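Local coordinates for enhancer of mRNA-decapping protein 4 homolog (Drosophila melanogaster, PDB 2VXG) that seems to play a role in mRNA decapping during mRNA degradation and is required for silencing a subset of endogenous miRNA targets, at residues C108-F111 against I112-S115; S119-S122 against N123-L127; P91-R94 against E95-K99. One frame throughout, in Å; residues are numbered along the deposited sequence.

Interaction 1: residues C108-F111 against I112-S115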
loop_
_atom_site.group_PDB
_atom_site.type_symbol
_atom_site.label_atom_id
_atom_site.label_comp_id
_atom_site.label_asym_id
_atom_site.label_seq_id
_atom_site.Cartn_x
_atom_site.Cartn_y
_atom_site.Cartn_z
ATOM N N CYS A 108 -10.255 5.281 -4.964
ATOM C CA CYS A 108 -10.190 6.567 -4.258
ATOM C C CYS A 108 -11.392 7.410 -4.614
ATOM O O CYS A 108 -11.978 8.037 -3.745
ATOM C CB CYS A 108 -8.897 7.351 -4.593
ATOM S SG CYS A 108 -7.368 6.618 -3.917
ATOM N N GLN A 109 -11.772 7.410 -5.890
ATOM C CA GLN A 109 -12.985 8.146 -6.292
ATOM C C GLN A 109 -14.243 7.642 -5.531
ATOM O O GLN A 109 -15.072 8.439 -5.078
ATOM C CB GLN A 109 -13.175 8.091 -7.815
ATOM C CG GLN A 109 -14.063 6.982 -8.275
ATOM C CD GLN A 109 -14.012 6.626 -9.775
ATOM O OE1 GLN A 109 -13.148 7.104 -10.567
ATOM N NE2 GLN A 109 -14.939 5.753 -10.154
ATOM N N GLN A 110 -14.355 6.327 -5.355
ATOM C CA GLN A 110 -15.488 5.735 -4.611
ATOM C C GLN A 110 -15.408 6.063 -3.130
ATOM O O GLN A 110 -16.418 6.378 -2.509
ATOM C CB GLN A 110 -15.583 4.229 -4.869
ATOM C CG GLN A 110 -15.871 3.958 -6.361
ATOM C CD GLN A 110 -17.201 4.546 -6.805
ATOM O OE1 GLN A 110 -18.247 4.208 -6.247
ATOM N NE2 GLN A 110 -17.173 5.431 -7.794
ATOM N N PHE A 111 -14.202 6.038 -2.582
ATOM C CA PHE A 111 -13.980 6.442 -1.204
ATOM C C PHE A 111 -14.380 7.891 -0.920
ATOM O O PHE A 111 -15.054 8.184 0.072
ATOM C CB PHE A 111 -12.514 6.278 -0.836
ATOM C CG PHE A 111 -12.167 6.873 0.493
ATOM C CD1 PHE A 111 -12.484 6.197 1.650
ATOM C CD2 PHE A 111 -11.481 8.088 0.576
ATOM C CE1 PHE A 111 -12.124 6.711 2.892
ATOM C CE2 PHE A 111 -11.143 8.632 1.823
ATOM C CZ PHE A 111 -11.480 7.911 2.985
ATOM N N ILE A 112 -13.963 8.816 -1.768
ATOM C CA ILE A 112 -14.327 10.215 -1.506
ATOM C C ILE A 112 -15.836 10.467 -1.639
ATOM O O ILE A 112 -16.350 11.367 -1.028
ATOM C CB ILE A 112 -13.536 11.244 -2.332
ATOM C CG1 ILE A 112 -13.717 11.066 -3.823
ATOM C CG2 ILE A 112 -11.994 11.225 -1.943
ATOM C CD1 ILE A 112 -13.218 12.264 -4.622
ATOM N N LYS A 113 -16.529 9.701 -2.479
ATOM C CA LYS A 113 -17.980 9.787 -2.542
ATOM C C LYS A 113 -18.652 9.119 -1.332
ATOM O O LYS A 113 -19.582 9.677 -0.789
ATOM C CB LYS A 113 -18.482 9.203 -3.858
ATOM C CG LYS A 113 -17.996 9.985 -5.097
ATOM C CD LYS A 113 -18.370 9.252 -6.365
ATOM C CE LYS A 113 -17.843 9.975 -7.623
ATOM N NZ LYS A 113 -18.658 11.180 -7.972
ATOM N N ASN A 114 -18.134 7.973 -0.896
ATOM C CA ASN A 114 -18.697 7.214 0.219
ATOM C C ASN A 114 -18.450 7.848 1.591
ATOM O O ASN A 114 -19.233 7.634 2.517
ATOM C CB ASN A 114 -18.130 5.781 0.302
ATOM C CG ASN A 114 -18.579 4.859 -0.829
ATOM O OD1 ASN A 114 -19.553 5.100 -1.494
ATOM N ND2 ASN A 114 -17.822 3.787 -1.044
ATOM N N SER A 115 -17.340 8.576 1.725
ATOM C CA SER A 115 -16.841 8.987 3.035
ATOM C C SER A 115 -16.402 10.435 3.065
ATOM O O SER A 115 -15.228 10.725 3.410
ATOM C CB SER A 115 -15.651 8.106 3.411
ATOM O OG SER A 115 -16.022 6.745 3.414
#
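Phe111 and Ser115 meet in a CH-pi contact one turn apart, at the C-terminal end of helix 91-114. Ser115 CB lies over one face of the phenyl ring, 4.2 Å from its centroid and 27° off the ring normal. A chi1 of 171° points the Phe111 ring away from its own backbone N and swings CE1 forward to 3.8 Å from Ser115 CB. The same two residues are also joined by a backbone bond at the helix end, Ser115 N to Phe111 O at 2.8 Å, bent to 132° at the hydrogen, in keeping with Ser115 being the first residue to leave helical geometry. Before it come ordinary i to i+4 alpha-helical bonds, among them the straight Ile112 N to Cys108 O (2.9 Å). This is the end of one helix in the all-helical C-terminal domain of Ge-1: Cys108, Phe111 and Ile112 pack on helix 121-134, while His71 meets the Phe111 ring edge-to-face. Ile112 presents CG2 to Phe111 CD2 at 4.1 Å, the two side chains crossing at about a right angle. Ile112 CG1, the other branch, sits 3.2 Å from Gln109 O.

Interaction 2: residues S119-S122 against N123-L127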
loop_
_atom_site.group_PDB
_atom_site.type_symbol
_atom_site.label_atom_id
_atom_site.label_comp_id
_atom_site.label_asym_id
_atom_site.label_seq_id
_atom_site.Cartn_x
_atom_site.Cartn_y
_atom_site.Cartn_z
ATOM N N SER A 119 -11.550 11.526 7.808
ATOM C CA SER A 119 -10.320 12.256 8.131
ATOM C C SER A 119 -9.306 12.321 6.974
ATOM O O SER A 119 -8.556 13.290 6.841
ATOM C CB SER A 119 -9.658 11.584 9.332
ATOM O OG SER A 119 -8.494 12.271 9.719
ATOM N N GLN A 120 -9.272 11.269 6.162
ATOM C CA GLN A 120 -8.348 11.200 5.043
ATOM C C GLN A 120 -8.920 11.760 3.722
ATOM O O GLN A 120 -8.291 11.607 2.684
ATOM C CB GLN A 120 -7.893 9.756 4.870
ATOM C CG GLN A 120 -7.264 9.180 6.148
ATOM C CD GLN A 120 -6.081 9.993 6.636
ATOM O OE1 GLN A 120 -6.169 10.689 7.651
ATOM N NE2 GLN A 120 -4.975 9.924 5.910
ATOM N N PHE A 121 -10.070 12.439 3.763
ATOM C CA PHE A 121 -10.747 12.916 2.538
ATOM C C PHE A 121 -9.823 13.737 1.603
ATOM O O PHE A 121 -9.661 13.381 0.440
ATOM C CB PHE A 121 -12.002 13.728 2.910
ATOM C CG PHE A 121 -12.780 14.268 1.743
ATOM C CD1 PHE A 121 -13.676 13.464 1.054
ATOM C CD2 PHE A 121 -12.711 15.624 1.396
ATOM C CE1 PHE A 121 -14.428 13.970 0.001
ATOM C CE2 PHE A 121 -13.470 16.129 0.346
ATOM C CZ PHE A 121 -14.343 15.288 -0.347
ATOM N N SER A 122 -9.216 14.805 2.119
ATOM C CA SER A 122 -8.422 15.717 1.289
ATOM C C SER A 122 -7.096 15.065 0.925
ATOM O O SER A 122 -6.583 15.274 -0.164
ATOM C CB SER A 122 -8.214 17.081 1.976
ATOM O OG SER A 122 -9.464 17.720 2.096
ATOM N N ASN A 123 -6.589 14.228 1.822
ATOM C CA ASN A 123 -5.383 13.459 1.558
ATOM C C ASN A 123 -5.569 12.520 0.356
ATOM O O ASN A 123 -4.710 12.428 -0.513
ATOM C CB ASN A 123 -4.973 12.667 2.811
ATOM C CG ASN A 123 -4.722 13.572 4.006
ATOM O OD1 ASN A 123 -3.607 14.020 4.227
ATOM N ND2 ASN A 123 -5.802 13.918 4.729
ATOM N N VAL A 124 -6.729 11.862 0.297
ATOM C CA VAL A 124 -7.032 11.000 -0.844
ATOM C C VAL A 124 -7.252 11.858 -2.107
ATOM O O VAL A 124 -6.798 11.478 -3.206
ATOM C CB VAL A 124 -8.222 10.088 -0.547
ATOM C CG1 VAL A 124 -8.736 9.372 -1.804
ATOM C CG2 VAL A 124 -7.852 9.061 0.539
ATOM N N ARG A 125 -7.909 13.016 -1.970
ATOM C CA ARG A 125 -8.061 13.887 -3.121
ATOM C C ARG A 125 -6.696 14.345 -3.662
ATOM O O ARG A 125 -6.486 14.375 -4.866
ATOM C CB ARG A 125 -8.964 15.081 -2.813
ATOM C CG ARG A 125 -10.450 14.710 -2.557
ATOM C CD ARG A 125 -11.202 16.001 -2.146
ATOM N NE ARG A 125 -11.400 16.860 -3.304
ATOM C CZ ARG A 125 -11.379 18.193 -3.301
ATOM N NH1 ARG A 125 -11.173 18.880 -2.185
ATOM N NH2 ARG A 125 -11.555 18.850 -4.448
ATOM N N LEU A 126 -5.761 14.617 -2.767
ATOM C CA LEU A 126 -4.433 14.997 -3.187
ATOM C C LEU A 126 -3.740 13.805 -3.847
ATOM O O LEU A 126 -3.002 13.967 -4.826
ATOM C CB LEU A 126 -3.589 15.432 -1.970
ATOM C CG LEU A 126 -2.150 15.827 -2.316
ATOM C CD1 LEU A 126 -2.168 17.052 -3.187
ATOM C CD2 LEU A 126 -1.368 16.057 -1.030
ATOM N N LEU A 127 -3.907 12.622 -3.270
ATOM C CA LEU A 127 -3.354 11.436 -3.864
ATOM C C LEU A 127 -3.829 11.217 -5.307
ATOM O O LEU A 127 -3.014 10.825 -6.142
ATOM C CB LEU A 127 -3.548 10.211 -2.960
ATOM C CG LEU A 127 -2.936 8.859 -3.405
ATOM C CD1 LEU A 127 -1.456 8.662 -3.073
ATOM C CD2 LEU A 127 -3.746 7.675 -2.810
#
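Asn123 turns its side chain back toward the start of helix 121-134, where Gln120 holds the N-cap position. Its CB is 3.5 Å from Gln120 O, and the Asn123 and Gln120 amides lie almost parallel, their planes 8° apart, with Gln120 NE2 4.1 Å from Asn123 CG. Val124 makes the first main-chain bond of the turn, its N to Gln120 O at 2.9 Å; Val124 CG2 also comes against that oxygen, at 3.4 Å. Arg125 supplies the main side-chain packing. With chi1 at -67° its CG rises over one face of the Phe121 ring, one turn back, and Arg125 CD rests 3.4 Å from Phe121 CE2. The chain then bends at chi3; the aliphatic CG and CD do the touching, and the guanidinium is tilted 34° from the ring. Arg125 N bonds to Phe121 O at 3.0 Å. Leu126 N closes the next turn on Ser122 O at 2.8 Å, while Leu127 turns to Asn80 and Leu83. The helix packs on two others: Gln120, Val124 and Leu127 face helix 73-85, and Phe121 and Val124 pack on helix 91-114.

Interaction 3: residues P91-R94 against E95-K99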
loop_
_atom_site.group_PDB
_atom_site.type_symbol
_atom_site.label_atom_id
_atom_site.label_comp_id
_atom_site.label_asym_id
_atom_site.label_seq_id
_atom_site.Cartn_x
_atom_site.Cartn_y
_atom_site.Cartn_z
ATOM N N PRO A 91 10.959 -1.921 -15.893
ATOM C CA PRO A 91 10.107 -2.340 -17.023
ATOM C C PRO A 91 8.803 -3.099 -16.631
ATOM O O PRO A 91 7.779 -2.977 -17.314
ATOM C CB PRO A 91 11.045 -3.216 -17.863
ATOM C CG PRO A 91 12.120 -3.677 -16.914
ATOM C CD PRO A 91 12.297 -2.546 -15.948
ATOM N N ILE A 92 8.838 -3.832 -15.529
ATOM C CA ILE A 92 7.646 -4.502 -15.022
ATOM C C ILE A 92 6.699 -3.471 -14.442
ATOM O O ILE A 92 5.495 -3.473 -14.725
ATOM C CB ILE A 92 7.990 -5.549 -13.956
ATOM C CG1 ILE A 92 8.685 -6.745 -14.637
ATOM C CG2 ILE A 92 6.715 -5.974 -13.239
ATOM C CD1 ILE A 92 9.052 -7.919 -13.731
ATOM N N THR A 93 7.246 -2.577 -13.623
ATOM C CA THR A 93 6.452 -1.519 -13.067
ATOM C C THR A 93 5.820 -0.675 -14.176
ATOM O O THR A 93 4.655 -0.335 -14.114
ATOM C CB THR A 93 7.293 -0.632 -12.175
ATOM O OG1 THR A 93 7.811 -1.419 -11.091
ATOM C CG2 THR A 93 6.448 0.587 -11.658
ATOM N N ARG A 94 6.600 -0.334 -15.195
ATOM C CA ARG A 94 6.075 0.469 -16.309
ATOM C C ARG A 94 4.840 -0.152 -17.018
ATOM O O ARG A 94 3.894 0.554 -17.414
ATOM C CB ARG A 94 7.221 0.754 -17.269
ATOM C CG ARG A 94 6.937 0.578 -18.758
ATOM C CD ARG A 94 8.219 0.812 -19.556
ATOM N NE ARG A 94 8.965 1.963 -19.020
ATOM C CZ ARG A 94 8.672 3.251 -19.243
ATOM N NH1 ARG A 94 7.629 3.606 -19.992
ATOM N NH2 ARG A 94 9.430 4.200 -18.695
ATOM N N GLU A 95 4.851 -1.471 -17.162
ATOM C CA GLU A 95 3.739 -2.228 -17.737
ATOM C C GLU A 95 2.571 -2.430 -16.756
ATOM O O GLU A 95 1.401 -2.337 -17.131
ATOM C CB GLU A 95 4.245 -3.605 -18.152
ATOM C CG GLU A 95 3.227 -4.436 -18.907
ATOM C CD GLU A 95 3.452 -5.938 -18.826
ATOM O OE1 GLU A 95 2.705 -6.653 -19.513
ATOM O OE2 GLU A 95 4.337 -6.401 -18.076
ATOM N N HIS A 96 2.887 -2.716 -15.500
ATOM C CA HIS A 96 1.864 -3.066 -14.510
ATOM C C HIS A 96 1.289 -1.844 -13.776
ATOM O O HIS A 96 0.115 -1.833 -13.450
ATOM C CB HIS A 96 2.455 -4.057 -13.488
ATOM C CG HIS A 96 1.446 -4.675 -12.567
ATOM N ND1 HIS A 96 0.191 -5.068 -12.986
ATOM C CD2 HIS A 96 1.524 -5.017 -11.256
ATOM C CE1 HIS A 96 -0.464 -5.602 -11.973
ATOM N NE2 HIS A 96 0.319 -5.587 -10.910
ATOM N N ALA A 97 2.104 -0.820 -13.530
ATOM C CA ALA A 97 1.637 0.372 -12.768
ATOM C C ALA A 97 0.411 1.055 -13.361
ATOM O O ALA A 97 -0.494 1.451 -12.627
ATOM C CB ALA A 97 2.780 1.404 -12.619
ATOM N N PRO A 98 0.378 1.262 -14.684
ATOM C CA PRO A 98 -0.846 1.877 -15.260
ATOM C C PRO A 98 -2.136 1.239 -14.784
ATOM O O PRO A 98 -3.061 1.955 -14.392
ATOM C CB PRO A 98 -0.652 1.673 -16.766
ATOM C CG PRO A 98 0.846 1.784 -16.912
ATOM C CD PRO A 98 1.398 1.048 -15.722
ATOM N N LYS A 99 -2.190 -0.084 -14.799
ATOM C CA LYS A 99 -3.377 -0.801 -14.368
ATOM C C LYS A 99 -3.617 -0.627 -12.897
ATOM O O LYS A 99 -4.708 -0.313 -12.505
ATOM C CB LYS A 99 -3.301 -2.279 -14.712
ATOM C CG LYS A 99 -3.656 -2.584 -16.166
ATOM C CD LYS A 99 -2.434 -2.624 -17.075
ATOM C CE LYS A 99 -2.846 -2.702 -18.555
ATOM N NZ LYS A 99 -2.182 -1.630 -19.387
#
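Thr93 packs against Ala97 one turn ahead, on the buried side of the first turns of helix 91-114. From Thr93 CB the side chain divides. The methyl Thr93 CG2, anti to the backbone N, lies 3.9 Å from Ala97 CB; OG1, beside the backbone N (chi1 -61°), turns to a hydrogen bond with Gln54. Met88 touches both Thr93 and Ala97, and Asp90 OD1 accepts from the backbone N of Ile92 and of Thr93 at the start of the helix. The main-chain bonds grow shorter along the turn. Glu95 N is 3.3 Å from Pro91 O and stands 39° out of the carbonyl plane; His96 N reaches Ile92 O at 2.8 Å, nearly in line with the C=O bond; and Ala97 N reaches Thr93 O at 2.7 Å. The pattern then breaks, since Pro98 has no N-H to offer Arg94 O. Its ring carbon CD occupies that place instead, 3.1 Å from Arg94 O, with CG also close. Lys99 N has no bond to the turn before and makes only a weak one to His96 O, 3.2 Å away. Missing bonds of this sort around an internal proline are characteristic of a proline kink, here within a helix of the Ge-1 C-terminal domain.

Interactions 1 and 3 lie near opposite ends of helix 91-114, their centres about 25 Å apart and without touching, whereas interaction 2 opens the following helix, 121-134. Interactions 1 and 2 meet directly and share the seam between these two successive helices; interaction 3 stays clear of both. All three are partly buried, with interaction 3 having the most exposed residues. Their side-chain chemistry differs. In interactions 1 and 2 an aromatic face is met by aliphatic carbon from one turn further along, whereas interaction 3 has no aromatic face in play: small methyl groups pack there, and a proline interrupts the backbone bonding.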